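PDB 4AIV: probable nitrite reductase [nad(p)h] small subunit NIRD from Mycobacterium tuberculosis, which is probably required, as the Rieske-like partner of NirB, for the NADH-dependent reduction of nitrite to ammonium. Local coordinates for residues 48-53 with 59-64. Sequence-based numbering, arbitrary orientation.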
ATOM      1  N   VAL A  48       1.035   1.572  -0.355  1.00  7.80           N
ATOM      2  CA  VAL A  48       1.260   2.701   0.540  1.00  8.29           C
ATOM      3  C   VAL A  48       2.594   2.524   1.278  1.00  8.93           C
ATOM      4  O   VAL A  48       3.198   1.446   1.239  1.00  8.49           O
ATOM      5  CB  VAL A  48       0.094   2.899   1.562  1.00  7.58           C
ATOM      6  CG1 VAL A  48      -1.218   3.216   0.834  1.00  8.50           C
ATOM      7  CG2 VAL A  48      -0.063   1.675   2.459  1.00  8.65           C
ATOM      8  N   GLY A  49       3.061   3.584   1.925  1.00  8.01           N
ATOM      9  CA  GLY A  49       4.280   3.499   2.720  1.00 10.80           C
ATOM     10  C   GLY A  49       4.241   2.335   3.704  1.00  9.42           C
ATOM     11  O   GLY A  49       3.226   2.097   4.351  1.00  8.73           O
ATOM     12  N   ASN A  50       5.341   1.599   3.808  1.00  6.35           N
ATOM     13  CA  ASN A  50       5.405   0.454   4.718  1.00  9.68           C
ATOM     14  C   ASN A  50       5.715   0.857   6.165  1.00 11.17           C
ATOM     15  O   ASN A  50       5.583   0.050   7.101  1.00  9.67           O
ATOM     16  CB  ASN A  50       6.443  -0.560   4.226  1.00  8.78           C
ATOM     17  CG  ASN A  50       6.243  -1.933   4.827  1.00 15.42           C
ATOM     18  OD1 ASN A  50       5.106  -2.387   5.021  1.00 13.76           O
ATOM     19  ND2 ASN A  50       7.347  -2.606   5.134  1.00 10.26           N
ATOM     20  N   VAL A  51       6.130   2.106   6.352  1.00  8.94           N
ATOM     21  CA  VAL A  51       6.513   2.570   7.679  1.00 11.33           C
ATOM     22  C   VAL A  51       5.362   3.286   8.391  1.00 12.32           C
ATOM     23  O   VAL A  51       4.817   4.273   7.884  1.00  9.87           O
ATOM     24  CB  VAL A  51       7.755   3.486   7.623  1.00 13.23           C
ATOM     25  CG1 VAL A  51       8.137   3.946   9.022  1.00 13.06           C
ATOM     26  CG2 VAL A  51       8.915   2.764   6.945  1.00 11.75           C
ATOM     27  N   ASP A  52       4.989   2.770   9.561  1.00  9.21           N
ATOM     28  CA  ASP A  52       3.996   3.420  10.416  1.00 11.65           C
ATOM     29  C   ASP A  52       4.514   4.806  10.747  1.00 12.28           C
ATOM     30  O   ASP A  52       5.602   4.941  11.304  1.00 15.18           O
ATOM     31  CB  ASP A  52       3.768   2.602  11.699  1.00 11.64           C
ATOM     32  CG  ASP A  52       2.723   3.227  12.632  1.00 15.85           C
ATOM     33  OD1 ASP A  52       2.814   4.440  12.955  1.00 14.76           O
ATOM     34  OD2 ASP A  52       1.802   2.499  13.063  1.00 13.94           O
ATOM     35  N   PRO A  53       3.739   5.845  10.404  1.00 16.59           N
ATOM     36  CA  PRO A  53       4.221   7.221  10.566  1.00 18.63           C
ATOM     37  C   PRO A  53       4.183   7.706  12.011  1.00 19.55           C
ATOM     38  O   PRO A  53       4.652   8.810  12.285  1.00 23.54           O
ATOM     39  CB  PRO A  53       3.242   8.032   9.714  1.00 17.11           C
ATOM     40  CG  PRO A  53       1.982   7.267   9.789  1.00 11.97           C
ATOM     41  CD  PRO A  53       2.391   5.804   9.809  1.00 13.24           C
ATOM     42  N   VAL A  59       6.031  -1.992   9.376  1.00 11.56           N
ATOM     43  CA  VAL A  59       5.078  -3.084   9.584  1.00 11.39           C
ATOM     44  C   VAL A  59       3.704  -2.889   8.935  1.00 10.18           C
ATOM     45  O   VAL A  59       2.801  -3.702   9.167  1.00  9.82           O
ATOM     46  CB  VAL A  59       4.830  -3.338  11.100  1.00 14.81           C
ATOM     47  CG1 VAL A  59       6.146  -3.658  11.839  1.00 14.70           C
ATOM     48  CG2 VAL A  59       4.126  -2.129  11.730  1.00 11.81           C
ATOM     49  N   MET A  60       3.520  -1.833   8.145  1.00  8.43           N
ATOM     50  CA  MET A  60       2.190  -1.567   7.578  1.00 10.93           C
ATOM     51  C   MET A  60       1.642  -2.744   6.760  1.00  7.27           C
ATOM     52  O   MET A  60       0.439  -3.025   6.799  1.00 11.40           O
ATOM     53  CB  MET A  60       2.166  -0.283   6.735  1.00  9.47           C
ATOM     54  CG  MET A  60       2.376   0.998   7.535  1.00  9.94           C
ATOM     55  SD  MET A  60       1.185   1.240   8.875  1.00 15.81           S
ATOM     56  CE  MET A  60      -0.380   1.301   7.976  1.00 14.43           C
ATOM     57  N   SER A  61       2.524  -3.432   6.040  1.00  6.62           N
ATOM     58  CA  SER A  61       2.126  -4.567   5.199  1.00 10.48           C
ATOM     59  C   SER A  61       1.466  -5.682   6.013  1.00 12.19           C
ATOM     60  O   SER A  61       0.761  -6.542   5.472  1.00 12.16           O
ATOM     61  CB  SER A  61       3.334  -5.128   4.453  1.00 10.15           C
ATOM     62  OG  SER A  61       4.187  -5.822   5.350  1.00 14.17           O
ATOM     63  N   ARG A  62       1.699  -5.660   7.321  1.00  9.26           N
ATOM     64  CA  ARG A  62       1.143  -6.666   8.214  1.00 11.88           C
ATOM     65  C   ARG A  62      -0.179  -6.185   8.817  1.00 12.49           C
ATOM     66  O   ARG A  62      -0.806  -6.889   9.605  1.00 15.25           O
ATOM     67  CB  ARG A  62       2.172  -7.034   9.297  1.00 13.63           C
ATOM     68  CG  ARG A  62       3.414  -7.704   8.708  1.00 15.99           C
ATOM     69  CD  ARG A  62       4.519  -7.903   9.731  1.00 19.24           C
ATOM     70  NE  ARG A  62       4.184  -8.922  10.720  1.00 19.71           N
ATOM     71  CZ  ARG A  62       4.973  -9.250  11.742  1.00 18.95           C
ATOM     72  NH1 ARG A  62       6.138  -8.632  11.900  1.00 16.52           N
ATOM     73  NH2 ARG A  62       4.590 -10.183  12.608  1.00 17.34           N
ATOM     74  N   GLY A  63      -0.603  -4.989   8.418  1.00 11.09           N
ATOM     75  CA  GLY A  63      -1.836  -4.410   8.921  1.00 11.84           C
ATOM     76  C   GLY A  63      -3.079  -5.104   8.390  1.00 12.65           C
ATOM     77  O   GLY A  63      -3.031  -5.834   7.389  1.00 14.46           O
ATOM     78  N   ILE A  64      -4.204  -4.876   9.060  1.00 13.22           N
ATOM     79  CA  ILE A  64      -5.457  -5.530   8.679  1.00 13.17           C
ATOM     80  C   ILE A  64      -6.301  -4.629   7.781  1.00 12.69           C
ATOM     81  O   ILE A  64      -6.625  -3.493   8.130  1.00 15.14           O
ATOM     82  CB  ILE A  64      -6.255  -5.965   9.908  1.00 15.69           C
ATOM     83  CG1 ILE A  64      -5.468  -7.026  10.684  1.00 21.43           C
ATOM     84  CG2 ILE A  64      -7.636  -6.484   9.499  1.00 21.10           C
ATOM     85  CD1 ILE A  64      -5.780  -7.049  12.174  1.00 26.89           C
TER
HETATM   86  O   HOH W   1       7.007  -5.751   5.301  1.00 22.62           O
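N50 meets the 3-10 turn 60-62 with both of its oxygens. Its backbone O accepts the amide of M60, with O to M60 N at 3.0 Å; the bond is nearly straight at the hydrogen, although the donor stands well out of the carbonyl plane. Its side-chain OD1 takes the next amide, S61 N lying 3.0 Å from OD1 and nearly in line with the CG-OD1 bond. The S61 N-H points at OD1 less directly, with an N-H...OD1 angle of 146°. With chi1 at -161°, CG of N50 is anti to its own backbone N and beside its carbonyl carbon, which brings OD1 and O to successive amides of the turn. The S61 N-H to OD1 bond supports this flip of the carboxamide, and water 1 agrees with it, accepting from N50 ND2 at 3.2 Å and hydrogen-bonding S61 OG.

The M60 side chain packs against the same backbone, its CB and CG touching G49 O and N50 O, with CG 3.5 Å from G49 O. Chi1 and chi2 (-57°) put SD alongside D52, 3.9 Å from D52 CA, and the bend at chi3 turns only CE. This is van der Waals packing, extended outside the segments by A36 and F83. D52 itself offers its backbone and CB here, while its OD1 accepts the amides of F54 and S55.

Within the turn, R62 N to V59 O and G63 N to M60 O close the backbone. Strand 45-49 belongs to the six-stranded sheet and strand 64-68 to the three-stranded one, so the contact pins the connection between the two sheets of this Rieske-like domain just after strand 45-49 ends. The backbone O ties M60 to the main chain, while OD1 and the water bridge to S61 OG restrain the carboxamide's rotation, consistent with N50 and the start of the turn being held together.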